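PDB 6DSP: autoinducer 2-binding protein LsrB from Clostridium saccharobutylicum DSM 13864, which binds the quorum-sensing signal autoinducer-2, held in this structure as its tetrahydroxytetrahydrofuran form in the cleft of a periplasmic-binding-protein fold. Local coordinates for residues W158-A163 and N193-Q198; I154-H159 and E174-I179; T108-V113 and V165-S170; A62-Q67 and S85-A90. All blocks are in the same frame, centred on the assembly; numbering follows the deposited sequence.

In the fold
The four contacts sample both alpha/beta lobes and the ligand cleft of a periplasmic-binding-protein fold. Contact 4 comes first along the chain and lies in the lobe of the mixed sheet, at the N-terminal ends of helices 64-76 and 89-101. Contacts 1 and 2 share strand 155-160 and belong to the beta-alpha-beta unit of the parallel sheet in the other lobe; their centres are 14 Å apart. Contact 3, whose segments alternate with theirs along the chain, joins the end of strand 105-109 to the start of helix 166-182 and so ties the lobes together beside the bound ligand. Its centre lies about 10 Å from that of contact 4 and 14 Å from that of contact 1.

Contact 1 of 4, residues W158-A163 and N193-Q198; sequences WHYSNA and NYYSNQ
Tyr195 turns the edge of its ring onto the face of Tyr160, a T-shaped pair with planes at 88° and centroids 5.2 Å apart. The two side chains run side by side in the same direction, and CE1 of Tyr195 does the touching, 3.7 Å from CE2 of Tyr160. One face of the Tyr195 ring is covered by the backbone of Asn162 and Ala163, with CD1 3.4 Å from Asn162 CA, so the ring has Tyr160 at its edge and the turn after Tyr160 over one face. Its hydroxyl is fixed by Asn193, whose ND2 donates to Tyr195 OH over 3.0 Å in a nearly straight bond lying in the amide plane. The hydroxyl of Tyr160 is bonded instead to Asn169. On the other face of the sheet, His159 swings CG anti to its backbone N (chi1 174°), which carries NE2 along to Ser196 OG, 2.8 Å away at the ring edge; ND1 is held by Gln231. The backbones pair in parallel, with Tyr194 N bonded to Trp158 O and Tyr160 N to Tyr194 O. Past the strand ends, Asn197 N reaches Ser161 O at 2.9 Å, on a carbonyl lone pair. These are neighbouring strands of a beta-alpha-beta crossover: helix 166-182 packs on the Tyr160 side, helix 200-213 on the His159 side, and strand 219-222 flanks strand 155-160.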
loop_
_atom_site.group_PDB
_atom_site.type_symbol
_atom_site.label_atom_id
_atom_site.label_comp_id
_atom_site.label_asym_id
_atom_site.label_seq_id
_atom_site.Cartn_x
_atom_site.Cartn_y
_atom_site.Cartn_z
ATOM N N TRP A 158 -0.276 15.194 5.451
ATOM C CA TRP A 158 -0.385 13.926 4.738
ATOM C C TRP A 158 -1.244 14.116 3.485
ATOM O O TRP A 158 -2.236 14.864 3.504
ATOM C CB TRP A 158 -1.055 12.858 5.623
ATOM C CG TRP A 158 -0.302 12.514 6.866
ATOM C CD1 TRP A 158 -0.209 13.263 8.006
ATOM C CD2 TRP A 158 0.408 11.302 7.117
ATOM N NE1 TRP A 158 0.555 12.591 8.938
ATOM C CE2 TRP A 158 0.938 11.384 8.420
ATOM C CE3 TRP A 158 0.645 10.149 6.367
ATOM C CZ2 TRP A 158 1.725 10.370 8.974
ATOM C CZ3 TRP A 158 1.409 9.142 6.908
ATOM C CH2 TRP A 158 1.930 9.243 8.203
ATOM N N HIS A 159 -0.835 13.471 2.393
ATOM C CA HIS A 159 -1.556 13.473 1.105
ATOM C C HIS A 159 -1.630 12.021 0.652
ATOM O O HIS A 159 -0.604 11.408 0.342
ATOM C CB HIS A 159 -0.800 14.336 0.079
ATOM C CG HIS A 159 -1.374 14.282 -1.313
ATOM N ND1 HIS A 159 -0.748 14.876 -2.393
ATOM C CD2 HIS A 159 -2.486 13.671 -1.808
ATOM C CE1 HIS A 159 -1.452 14.640 -3.493
ATOM N NE2 HIS A 159 -2.506 13.910 -3.165
ATOM N N TYR A 160 -2.837 11.456 0.650
ATOM C CA TYR A 160 -2.973 10.060 0.221
ATOM C C TYR A 160 -4.312 9.885 -0.495
ATOM O O TYR A 160 -4.880 10.846 -1.021
ATOM C CB TYR A 160 -2.639 9.091 1.361
ATOM C CG TYR A 160 -3.401 9.197 2.659
ATOM C CD1 TYR A 160 -3.071 10.147 3.616
ATOM C CD2 TYR A 160 -4.411 8.281 2.954
ATOM C CE1 TYR A 160 -3.717 10.161 4.853
ATOM C CE2 TYR A 160 -5.068 8.321 4.176
ATOM C CZ TYR A 160 -4.707 9.264 5.115
ATOM O OH TYR A 160 -5.308 9.292 6.342
ATOM N N SER A 161 -4.791 8.641 -0.563
ATOM C CA SER A 161 -5.911 8.321 -1.446
ATOM C C SER A 161 -7.260 8.778 -0.906
ATOM O O SER A 161 -7.981 9.510 -1.579
ATOM C CB SER A 161 -5.919 6.833 -1.757
ATOM O OG SER A 161 -6.096 6.050 -0.582
ATOM N N ASN A 162 -7.661 8.285 0.262
ATOM C CA ASN A 162 -9.006 8.547 0.751
ATOM C C ASN A 162 -9.058 8.257 2.250
ATOM O O ASN A 162 -8.172 7.595 2.808
ATOM C CB ASN A 162 -10.071 7.755 -0.052
ATOM C CG ASN A 162 -10.049 6.251 0.269
ATOM O OD1 ASN A 162 -10.364 5.858 1.374
ATOM N ND2 ASN A 162 -9.642 5.415 -0.703
ATOM N N ALA A 163 -10.138 8.725 2.892
ATOM C CA ALA A 163 -10.264 8.750 4.337
ATOM C C ALA A 163 -10.681 7.403 4.925
ATOM O O ALA A 163 -10.709 7.286 6.154
ATOM C CB ALA A 163 -11.299 9.790 4.747
ATOM N N ASN A 193 -6.086 15.935 6.307
ATOM C CA ASN A 193 -5.360 15.275 5.233
ATOM C C ASN A 193 -5.888 15.722 3.879
ATOM O O ASN A 193 -7.034 16.164 3.757
ATOM C CB ASN A 193 -5.413 13.751 5.272
ATOM C CG ASN A 193 -5.084 13.186 6.628
ATOM O OD1 ASN A 193 -4.076 13.541 7.246
ATOM N ND2 ASN A 193 -5.905 12.245 7.079
ATOM N N TYR A 194 -5.045 15.615 2.875
ATOM C CA TYR A 194 -5.459 15.821 1.497
ATOM C C TYR A 194 -5.618 14.477 0.799
ATOM O O TYR A 194 -4.785 13.580 0.950
ATOM C CB TYR A 194 -4.442 16.687 0.760
ATOM C CG TYR A 194 -4.543 18.161 1.082
ATOM C CD1 TYR A 194 -3.801 18.733 2.132
ATOM C CD2 TYR A 194 -5.354 18.989 0.320
ATOM C CE1 TYR A 194 -3.867 20.085 2.395
ATOM C CE2 TYR A 194 -5.424 20.357 0.575
ATOM C CZ TYR A 194 -4.686 20.889 1.617
ATOM O OH TYR A 194 -4.749 22.230 1.875
ATOM N N TYR A 195 -6.667 14.376 -0.013
ATOM C CA TYR A 195 -7.018 13.122 -0.677
ATOM C C TYR A 195 -7.124 13.327 -2.183
ATOM O O TYR A 195 -7.772 14.272 -2.648
ATOM C CB TYR A 195 -8.364 12.583 -0.160
ATOM C CG TYR A 195 -8.320 12.283 1.316
ATOM C CD1 TYR A 195 -7.406 11.344 1.830
ATOM C CD2 TYR A 195 -9.229 12.888 2.195
ATOM C CE1 TYR A 195 -7.360 11.069 3.217
ATOM C CE2 TYR A 195 -9.189 12.626 3.565
ATOM C CZ TYR A 195 -8.270 11.711 4.068
ATOM O OH TYR A 195 -8.242 11.428 5.415
ATOM N N SER A 196 -6.503 12.419 -2.949
ATOM C CA SER A 196 -6.552 12.501 -4.413
ATOM C C SER A 196 -7.123 11.254 -5.080
ATOM O O SER A 196 -7.149 11.188 -6.322
ATOM C CB SER A 196 -5.215 12.924 -5.026
ATOM O OG SER A 196 -4.146 12.147 -4.514
ATOM N N ASN A 197 -7.643 10.315 -4.310
ATOM C CA ASN A 197 -8.543 9.294 -4.836
ATOM C C ASN A 197 -7.898 8.364 -5.843
ATOM O O ASN A 197 -8.603 7.724 -6.642
ATOM C CB ASN A 197 -9.835 9.923 -5.373
ATOM C CG ASN A 197 -10.453 10.825 -4.345
ATOM O OD1 ASN A 197 -10.825 10.365 -3.293
ATOM N ND2 ASN A 197 -10.536 12.103 -4.636
ATOM N N GLN A 198 -6.579 8.265 -5.808
ATOM C CA GLN A 198 -5.793 7.437 -6.724
ATOM C C GLN A 198 -5.993 7.822 -8.178
ATOM O O GLN A 198 -5.766 6.998 -9.075
ATOM C CB GLN A 198 -6.013 5.938 -6.483
ATOM C CG GLN A 198 -5.672 5.582 -5.052
ATOM C CD GLN A 198 -5.901 4.146 -4.710
ATOM O OE1 GLN A 198 -6.983 3.776 -4.243
ATOM N NE2 GLN A 198 -4.915 3.318 -4.985
HETATM O O HOH W 1 -2.403 15.739 7.378
HETATM O O HOH W 2 -6.490 3.429 -1.482
HETATM O O HOH W 3 -8.772 5.871 -3.446
#

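Contact 2 of 4, residues I154-H159 and E174-I179; sequences IKYCWH and EGEKYI
In the beta-alpha-beta unit formed by strand 155-160, helix 166-182 and strand 187-195, the crossover helix packs against the first strand, here through Tyr156 and Trp158 on one side and Gly175, Glu176 and Ile179 on the other. Strand and helix segments run nearly antiparallel, at 167°, with axes 11.0 Å apart. Glu176 bends its chain at chi2 (-70°), bringing the carboxylate back to the strand, and a single oxygen, OE1, takes two donors. Trp158 NE1 donates over 2.9 Å, with OE1 near the indole plane but the nitrogen well above the carboxylate plane, the two planes being perpendicular. OE2 turns to Asn188 of the next strand. Beyond the indole nitrogen, the benzo edge of Trp158 lies against the backbone of Gly175, CZ2 being 3.9 Å from its CA. Ile179 meets Tyr156 from the opposite direction, with Ile179 CD1 3.6 Å from Tyr156 CE2. Tyr156 OH donates a hydrogen bond to Glu176 OE1 over 2.6 Å, on the syn side.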
loop_
_atom_site.group_PDB
_atom_site.type_symbol
_atom_site.label_atom_id
_atom_site.label_comp_id
_atom_site.label_asym_id
_atom_site.label_seq_id
_atom_site.Cartn_x
_atom_site.Cartn_y
_atom_site.Cartn_z
ATOM N N ILE A 154 8.628 21.963 12.235
ATOM C CA ILE A 154 8.406 21.499 10.864
ATOM C C ILE A 154 6.915 21.524 10.544
ATOM O O ILE A 154 6.105 20.914 11.247
ATOM C CB ILE A 154 8.970 20.068 10.715
ATOM C CG1 ILE A 154 10.504 20.000 10.920
ATOM C CG2 ILE A 154 8.509 19.389 9.390
ATOM C CD1 ILE A 154 11.305 20.875 9.968
ATOM N N LYS A 155 6.557 22.191 9.449
ATOM C CA LYS A 155 5.186 22.248 8.969
ATOM C C LYS A 155 4.973 21.112 7.977
ATOM O O LYS A 155 5.759 20.940 7.036
ATOM C CB LYS A 155 4.934 23.587 8.274
ATOM C CG LYS A 155 4.816 24.756 9.250
ATOM C CD LYS A 155 4.432 26.045 8.531
ATOM C CE LYS A 155 4.117 27.133 9.534
ATOM N NZ LYS A 155 3.637 28.385 8.908
ATOM N N TYR A 156 3.945 20.308 8.207
ATOM C CA TYR A 156 3.768 19.133 7.355
ATOM C C TYR A 156 2.288 18.799 7.207
ATOM O O TYR A 156 1.423 19.318 7.916
ATOM C CB TYR A 156 4.515 17.917 7.925
ATOM C CG TYR A 156 3.807 17.332 9.115
ATOM C CD1 TYR A 156 3.947 17.888 10.402
ATOM C CD2 TYR A 156 2.976 16.235 8.970
ATOM C CE1 TYR A 156 3.258 17.353 11.468
ATOM C CE2 TYR A 156 2.294 15.706 10.043
ATOM C CZ TYR A 156 2.415 16.266 11.262
ATOM O OH TYR A 156 1.732 15.721 12.315
ATOM N N CYS A 157 2.012 17.893 6.272
ATOM C CA CYS A 157 0.695 17.251 6.225
ATOM C C CYS A 157 0.831 15.944 5.477
ATOM O O CYS A 157 1.891 15.621 4.930
ATOM C CB CYS A 157 -0.375 18.146 5.554
ATOM S SG CYS A 157 -0.234 18.366 3.777
ATOM N N TRP A 158 -0.276 15.194 5.451
ATOM C CA TRP A 158 -0.385 13.926 4.738
ATOM C C TRP A 158 -1.244 14.116 3.485
ATOM O O TRP A 158 -2.236 14.864 3.504
ATOM C CB TRP A 158 -1.055 12.858 5.623
ATOM C CG TRP A 158 -0.302 12.514 6.866
ATOM C CD1 TRP A 158 -0.209 13.263 8.006
ATOM C CD2 TRP A 158 0.408 11.302 7.117
ATOM N NE1 TRP A 158 0.555 12.591 8.938
ATOM C CE2 TRP A 158 0.938 11.384 8.420
ATOM C CE3 TRP A 158 0.645 10.149 6.367
ATOM C CZ2 TRP A 158 1.725 10.370 8.974
ATOM C CZ3 TRP A 158 1.409 9.142 6.908
ATOM C CH2 TRP A 158 1.930 9.243 8.203
ATOM N N HIS A 159 -0.835 13.471 2.393
ATOM C CA HIS A 159 -1.556 13.473 1.105
ATOM C C HIS A 159 -1.630 12.021 0.652
ATOM O O HIS A 159 -0.604 11.408 0.342
ATOM C CB HIS A 159 -0.800 14.336 0.079
ATOM C CG HIS A 159 -1.374 14.282 -1.313
ATOM N ND1 HIS A 159 -0.748 14.876 -2.393
ATOM C CD2 HIS A 159 -2.486 13.671 -1.808
ATOM C CE1 HIS A 159 -1.452 14.640 -3.493
ATOM N NE2 HIS A 159 -2.506 13.910 -3.165
ATOM N N GLU A 174 -0.757 5.802 12.943
ATOM C CA GLU A 174 0.469 5.482 13.667
ATOM C C GLU A 174 1.542 6.534 13.444
ATOM O O GLU A 174 2.288 6.860 14.385
ATOM C CB GLU A 174 0.975 4.109 13.250
ATOM C CG GLU A 174 0.086 2.965 13.767
ATOM C CD GLU A 174 -0.089 3.035 15.273
ATOM O OE1 GLU A 174 0.923 3.232 15.964
ATOM O OE2 GLU A 174 -1.244 2.953 15.745
ATOM N N GLY A 175 1.641 7.084 12.233
ATOM C CA GLY A 175 2.619 8.129 11.978
ATOM C C GLY A 175 2.326 9.387 12.771
ATOM O O GLY A 175 3.241 10.021 13.300
ATOM N N GLU A 176 1.048 9.744 12.891
ATOM C CA GLU A 176 0.677 10.903 13.695
ATOM C C GLU A 176 1.005 10.686 15.165
ATOM O O GLU A 176 1.475 11.608 15.834
ATOM C CB GLU A 176 -0.807 11.239 13.535
ATOM C CG GLU A 176 -1.165 11.934 12.234
ATOM C CD GLU A 176 -0.617 13.360 12.194
ATOM O OE1 GLU A 176 0.463 13.534 11.659
ATOM O OE2 GLU A 176 -1.219 14.309 12.755
ATOM N N LYS A 177 0.725 9.495 15.704
ATOM C CA LYS A 177 1.088 9.223 17.096
ATOM C C LYS A 177 2.593 9.352 17.292
ATOM O O LYS A 177 3.059 9.914 18.299
ATOM C CB LYS A 177 0.624 7.814 17.473
ATOM C CG LYS A 177 -0.862 7.632 17.647
ATOM C CD LYS A 177 -1.114 6.163 17.990
ATOM C CE LYS A 177 -2.575 5.814 18.030
ATOM N NZ LYS A 177 -2.743 4.317 18.038
ATOM N N TYR A 178 3.367 8.846 16.341
ATOM C CA TYR A 178 4.819 8.893 16.423
ATOM C C TYR A 178 5.315 10.330 16.366
ATOM O O TYR A 178 6.164 10.734 17.174
ATOM C CB TYR A 178 5.395 8.055 15.289
ATOM C CG TYR A 178 6.906 7.954 15.211
ATOM C CD1 TYR A 178 7.640 7.234 16.158
ATOM C CD2 TYR A 178 7.595 8.548 14.162
ATOM C CE1 TYR A 178 9.000 7.121 16.058
ATOM C CE2 TYR A 178 8.948 8.439 14.061
ATOM C CZ TYR A 178 9.655 7.724 15.008
ATOM O OH TYR A 178 11.006 7.584 14.897
ATOM N N ILE A 179 4.793 11.122 15.429
ATOM C CA ILE A 179 5.184 12.533 15.344
ATOM C C ILE A 179 4.858 13.259 16.637
ATOM O O ILE A 179 5.678 14.020 17.169
ATOM C CB ILE A 179 4.502 13.217 14.142
ATOM C CG1 ILE A 179 5.092 12.682 12.830
ATOM C CG2 ILE A 179 4.647 14.746 14.230
ATOM C CD1 ILE A 179 4.307 13.095 11.593
#

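Contact 3 of 4, residues T108-V113 and V165-S170; sequences TWDSDV and VTDQNS. With PAV ((2R,4S)-2-methyl-2,3,3,4-tetrahydroxytetrahydrofuran), chain C.
Asp167, in the first turn of helix 166-182, faces the loop after strand 105-109, and its side chain runs past that loop to the ligand. CB lies 3.4 Å from Asp110 O. CG packs 3.5 Å from Ser111 CB, set there by a chi1 of 64° that places it between the backbone N and the carbonyl carbon. At the tip the two oxygens part: OD1 makes a salt bridge to Lys29, while OD2 accepts the ligand hydroxyl O13 at 2.7 Å. Gln168 NE2 donates to the same O13 over 2.9 Å, almost straight, so this hydroxyl is gripped from two adjacent helix residues. Asp110 holds the neighbouring hydroxyls, its OD1 accepting from O3 on the same ligand carbon, C3, and its OD2 from O4, each at 2.6 Å. Its OD1 is 3.5 Å from Asp167 OD2, a closeness of like charges that the ligand protons and Lys29 would be expected to ease. Ser111 OG accepts from Asp167 N at 3.1 Å. The ligand is thus held from both lobes. Strand 105-109 lies beside strand 120-123, helix 34-50 brings Phe35 and Phe36 against Asp110, and Thr166 touches Ala89 of helix 89-101.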
loop_
_atom_site.group_PDB
_atom_site.type_symbol
_atom_site.label_atom_id
_atom_site.label_comp_id
_atom_site.label_asym_id
_atom_site.label_seq_id
_atom_site.Cartn_x
_atom_site.Cartn_y
_atom_site.Cartn_z
ATOM N N THR A 108 -6.671 -11.509 1.012
ATOM C CA THR A 108 -6.382 -10.116 0.714
ATOM C C THR A 108 -4.877 -9.890 0.613
ATOM O O THR A 108 -4.068 -10.699 1.072
ATOM C CB THR A 108 -6.991 -9.167 1.753
ATOM O OG1 THR A 108 -6.661 -9.676 3.049
ATOM C CG2 THR A 108 -8.515 -9.115 1.608
ATOM N N TRP A 109 -4.505 -8.754 0.032
ATOM C CA TRP A 109 -3.128 -8.297 0.033
ATOM C C TRP A 109 -3.175 -6.784 0.030
ATOM O O TRP A 109 -4.163 -6.204 -0.444
ATOM C CB TRP A 109 -2.387 -8.856 -1.205
ATOM C CG TRP A 109 -2.818 -8.213 -2.508
ATOM C CD1 TRP A 109 -4.052 -8.326 -3.123
ATOM C CD2 TRP A 109 -2.065 -7.294 -3.295
ATOM N NE1 TRP A 109 -4.083 -7.526 -4.266
ATOM C CE2 TRP A 109 -2.885 -6.868 -4.381
ATOM C CE3 TRP A 109 -0.774 -6.776 -3.189
ATOM C CZ2 TRP A 109 -2.441 -5.958 -5.347
ATOM C CZ3 TRP A 109 -0.328 -5.869 -4.165
ATOM C CH2 TRP A 109 -1.165 -5.488 -5.241
ATOM N N ASP A 110 -2.102 -6.149 0.526
ATOM C CA ASP A 110 -1.903 -4.698 0.415
ATOM C C ASP A 110 -2.820 -3.910 1.347
ATOM O O ASP A 110 -2.340 -3.328 2.327
ATOM C CB ASP A 110 -1.991 -4.257 -1.053
ATOM C CG ASP A 110 -1.824 -2.767 -1.229
ATOM O OD1 ASP A 110 -0.866 -2.215 -0.632
ATOM O OD2 ASP A 110 -2.605 -2.159 -2.020
ATOM N N SER A 111 -4.128 -3.915 1.105
ATOM C CA SER A 111 -5.087 -3.233 1.974
ATOM C C SER A 111 -6.204 -4.198 2.354
ATOM O O SER A 111 -6.927 -4.708 1.480
ATOM C CB SER A 111 -5.662 -1.982 1.310
ATOM O OG SER A 111 -6.449 -1.327 2.296
ATOM N N ASP A 112 -6.333 -4.444 3.649
ATOM C CA ASP A 112 -7.147 -5.525 4.177
ATOM C C ASP A 112 -8.632 -5.146 4.220
ATOM O O ASP A 112 -9.031 -4.000 3.943
ATOM C CB ASP A 112 -6.664 -5.851 5.599
ATOM C CG ASP A 112 -6.859 -7.318 5.988
ATOM O OD1 ASP A 112 -7.494 -8.124 5.252
ATOM O OD2 ASP A 112 -6.360 -7.662 7.072
ATOM N N VAL A 113 -9.447 -6.160 4.523
ATOM C CA VAL A 113 -10.872 -5.976 4.787
ATOM C C VAL A 113 -11.168 -6.464 6.207
ATOM O O VAL A 113 -10.248 -6.850 6.942
ATOM C CB VAL A 113 -11.743 -6.727 3.750
ATOM C CG1 VAL A 113 -11.418 -6.237 2.372
ATOM C CG2 VAL A 113 -11.496 -8.239 3.861
ATOM N N VAL A 165 -9.836 3.922 3.360
ATOM C CA VAL A 165 -9.093 2.722 3.027
ATOM C C VAL A 165 -8.301 2.217 4.238
ATOM O O VAL A 165 -7.701 2.998 4.985
ATOM C CB VAL A 165 -8.205 3.009 1.795
ATOM C CG1 VAL A 165 -7.122 4.041 2.078
ATOM C CG2 VAL A 165 -7.615 1.714 1.256
ATOM N N THR A 166 -8.221 0.906 4.405
ATOM C CA THR A 166 -7.626 0.359 5.623
ATOM C C THR A 166 -6.125 0.622 5.714
ATOM O O THR A 166 -5.650 1.097 6.754
ATOM C CB THR A 166 -7.952 -1.116 5.727
ATOM O OG1 THR A 166 -9.369 -1.226 5.795
ATOM C CG2 THR A 166 -7.316 -1.733 6.935
ATOM N N ASP A 167 -5.346 0.318 4.667
ATOM C CA ASP A 167 -3.900 0.371 4.835
ATOM C C ASP A 167 -3.402 1.789 5.124
ATOM O O ASP A 167 -2.760 2.052 6.162
ATOM C CB ASP A 167 -3.142 -0.304 3.673
ATOM C CG ASP A 167 -3.315 0.364 2.306
ATOM O OD1 ASP A 167 -4.281 1.117 2.063
ATOM O OD2 ASP A 167 -2.441 0.067 1.462
ATOM N N GLN A 168 -3.717 2.722 4.246
ATOM C CA GLN A 168 -3.097 4.031 4.317
ATOM C C GLN A 168 -3.553 4.803 5.543
ATOM O O GLN A 168 -2.751 5.547 6.129
ATOM C CB GLN A 168 -3.371 4.796 3.037
ATOM C CG GLN A 168 -2.759 4.169 1.817
ATOM C CD GLN A 168 -3.098 4.859 0.539
ATOM O OE1 GLN A 168 -3.691 5.962 0.513
ATOM N NE2 GLN A 168 -2.724 4.211 -0.568
ATOM N N ASN A 169 -4.822 4.657 5.949
ATOM C CA ASN A 169 -5.260 5.308 7.178
ATOM C C ASN A 169 -4.591 4.715 8.418
ATOM O O ASN A 169 -4.289 5.449 9.358
ATOM C CB ASN A 169 -6.781 5.302 7.257
ATOM C CG ASN A 169 -7.370 6.300 6.306
ATOM O OD1 ASN A 169 -7.360 7.492 6.585
ATOM N ND2 ASN A 169 -7.821 5.835 5.156
ATOM N N SER A 170 -4.319 3.411 8.432
ATOM C CA SER A 170 -3.636 2.850 9.596
ATOM C C SER A 170 -2.239 3.433 9.727
ATOM O O SER A 170 -1.765 3.664 10.849
ATOM C CB SER A 170 -3.631 1.314 9.560
ATOM O OG SER A 170 -2.725 0.774 8.614
HETATM O O2 PAV C . 0.979 3.184 -0.660
HETATM C C2 PAV C . 0.497 2.218 -1.618
HETATM C C1 PAV C . 1.623 1.655 -2.513
HETATM O O5 PAV C . -0.324 3.062 -2.600
HETATM C C5 PAV C . -1.231 2.227 -3.177
HETATM C C4 PAV C . -1.182 0.886 -2.422
HETATM O O4 PAV C . -2.500 0.416 -2.155
HETATM C C3 PAV C . -0.374 1.263 -1.176
HETATM O O3 PAV C . 0.326 0.150 -0.690
HETATM O O13 PAV C . -1.224 1.806 -0.191
HETATM O O HOH W 4 -9.274 -1.395 2.747
#

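Contact 4 of 4, residues A62-Q67 and S85-A90; sequences ASAASQ and SSVDAA
The segments 62-67 and 85-90 both run from loop into the start of a helix, and their backbones come nearest at Ala64 and Asp88, with CA atoms 5.9 Å apart. Ser63 is the N-cap of helix 64-76, its OG accepting from Ser66 N. Asp88 occupies the N-cap position of helix 89-101, where OD2 takes the amide of Gly91 and OD1 bonds to Thr164. Across the contact, Gln67 reaches out from its helix to the backbone of the other segment. Its chain is extended beyond CG (chi2 -167°), which brings the whole amide alongside the peptides, and both ends of that amide are used. NE2 donates to Ser85 O over 2.8 Å, with the acceptor close to the amide plane, and also bonds to Pro28 O. OE1 accepts from Val87 N at 3.0 Å in an almost straight bond, though the nitrogen stands tilted 34° from the carbonyl plane. In this periplasmic-binding-protein fold, the loop clamped by Gln67 follows strand 81-84 at the rim of the ligand cleft, and the hydroxyl of Ser85 bonds to Asp110, a ligand-binding residue. Val87 crosses the Gln67 side chain obliquely and its two methyls diverge: CG1 rests 3.9 Å from Ala62 CB, while CG2 lies against the backbone at the start of the helix, 3.4 Å from Ala64 N. Ala64 CB finally meets Asp88 CB at 4.1 Å.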
loop_
_atom_site.group_PDB
_atom_site.type_symbol
_atom_site.label_atom_id
_atom_site.label_comp_id
_atom_site.label_asym_id
_atom_site.label_seq_id
_atom_site.Cartn_x
_atom_site.Cartn_y
_atom_site.Cartn_z
ATOM N N ALA A 62 -10.400 3.748 -8.715
ATOM C CA ALA A 62 -10.395 3.152 -7.386
ATOM C C ALA A 62 -11.781 3.384 -6.804
ATOM O O ALA A 62 -12.089 4.480 -6.335
ATOM C CB ALA A 62 -9.301 3.794 -6.531
ATOM N N SER A 63 -12.609 2.342 -6.797
ATOM C CA SER A 63 -14.023 2.496 -6.444
ATOM C C SER A 63 -14.530 1.218 -5.791
ATOM O O SER A 63 -14.431 0.151 -6.403
ATOM C CB SER A 63 -14.788 2.740 -7.747
ATOM O OG SER A 63 -16.164 2.475 -7.576
ATOM N N ALA A 64 -15.105 1.310 -4.582
ATOM C CA ALA A 64 -15.632 0.101 -3.944
ATOM C C ALA A 64 -16.730 -0.538 -4.792
ATOM O O ALA A 64 -16.764 -1.767 -4.955
ATOM C CB ALA A 64 -16.193 0.438 -2.560
ATOM N N ALA A 65 -17.621 0.285 -5.365
ATOM C CA ALA A 65 -18.673 -0.259 -6.224
ATOM C C ALA A 65 -18.065 -1.014 -7.412
ATOM O O ALA A 65 -18.558 -2.084 -7.804
ATOM C CB ALA A 65 -19.595 0.864 -6.699
ATOM N N SER A 66 -16.998 -0.484 -7.998
ATOM C CA SER A 66 -16.351 -1.209 -9.074
ATOM C C SER A 66 -15.781 -2.519 -8.578
ATOM O O SER A 66 -15.890 -3.547 -9.262
ATOM C CB SER A 66 -15.247 -0.404 -9.680
ATOM O OG SER A 66 -14.639 -1.176 -10.676
ATOM N N GLN A 67 -15.147 -2.513 -7.396
ATOM C CA GLN A 67 -14.565 -3.763 -6.897
ATOM C C GLN A 67 -15.645 -4.803 -6.620
ATOM O O GLN A 67 -15.443 -5.993 -6.916
ATOM C CB GLN A 67 -13.699 -3.543 -5.654
ATOM C CG GLN A 67 -12.464 -2.710 -5.950
ATOM C CD GLN A 67 -11.479 -2.777 -4.799
ATOM O OE1 GLN A 67 -11.860 -2.583 -3.628
ATOM N NE2 GLN A 67 -10.235 -3.075 -5.094
ATOM N N SER A 85 -6.971 -6.384 -2.998
ATOM C CA SER A 85 -6.560 -5.195 -2.245
ATOM C C SER A 85 -7.727 -4.211 -2.276
ATOM O O SER A 85 -8.158 -3.775 -3.357
ATOM C CB SER A 85 -5.318 -4.544 -2.844
ATOM O OG SER A 85 -5.053 -3.361 -2.096
ATOM N N SER A 86 -8.268 -3.922 -1.103
ATOM C CA SER A 86 -9.535 -3.210 -0.982
ATOM C C SER A 86 -9.366 -1.693 -0.912
ATOM O O SER A 86 -8.527 -1.194 -0.145
ATOM C CB SER A 86 -10.216 -3.727 0.288
ATOM O OG SER A 86 -11.317 -2.957 0.649
ATOM N N VAL A 87 -10.192 -0.965 -1.685
ATOM C CA VAL A 87 -10.228 0.495 -1.574
ATOM C C VAL A 87 -11.068 0.967 -0.391
ATOM O O VAL A 87 -10.890 2.101 0.063
ATOM C CB VAL A 87 -10.699 1.175 -2.864
ATOM C CG1 VAL A 87 -9.852 0.809 -4.046
ATOM C CG2 VAL A 87 -12.111 0.871 -3.140
ATOM N N ASP A 88 -11.995 0.143 0.084
ATOM C CA ASP A 88 -12.868 0.450 1.212
ATOM C C ASP A 88 -13.395 -0.875 1.724
ATOM O O ASP A 88 -14.174 -1.562 1.028
ATOM C CB ASP A 88 -14.050 1.333 0.818
ATOM C CG ASP A 88 -14.913 1.624 2.014
ATOM O OD1 ASP A 88 -14.456 2.325 2.928
ATOM O OD2 ASP A 88 -16.028 1.118 2.082
ATOM N N ALA A 89 -13.031 -1.234 2.940
ATOM C CA ALA A 89 -13.386 -2.565 3.423
ATOM C C ALA A 89 -14.888 -2.726 3.531
ATOM O O ALA A 89 -15.443 -3.748 3.121
ATOM C CB ALA A 89 -12.718 -2.826 4.773
ATOM N N ALA A 90 -15.574 -1.745 4.116
ATOM C CA ALA A 90 -16.994 -1.895 4.361
ATOM C C ALA A 90 -17.736 -2.118 3.058
ATOM O O ALA A 90 -18.705 -2.878 3.015
ATOM C CB ALA A 90 -17.539 -0.674 5.105
#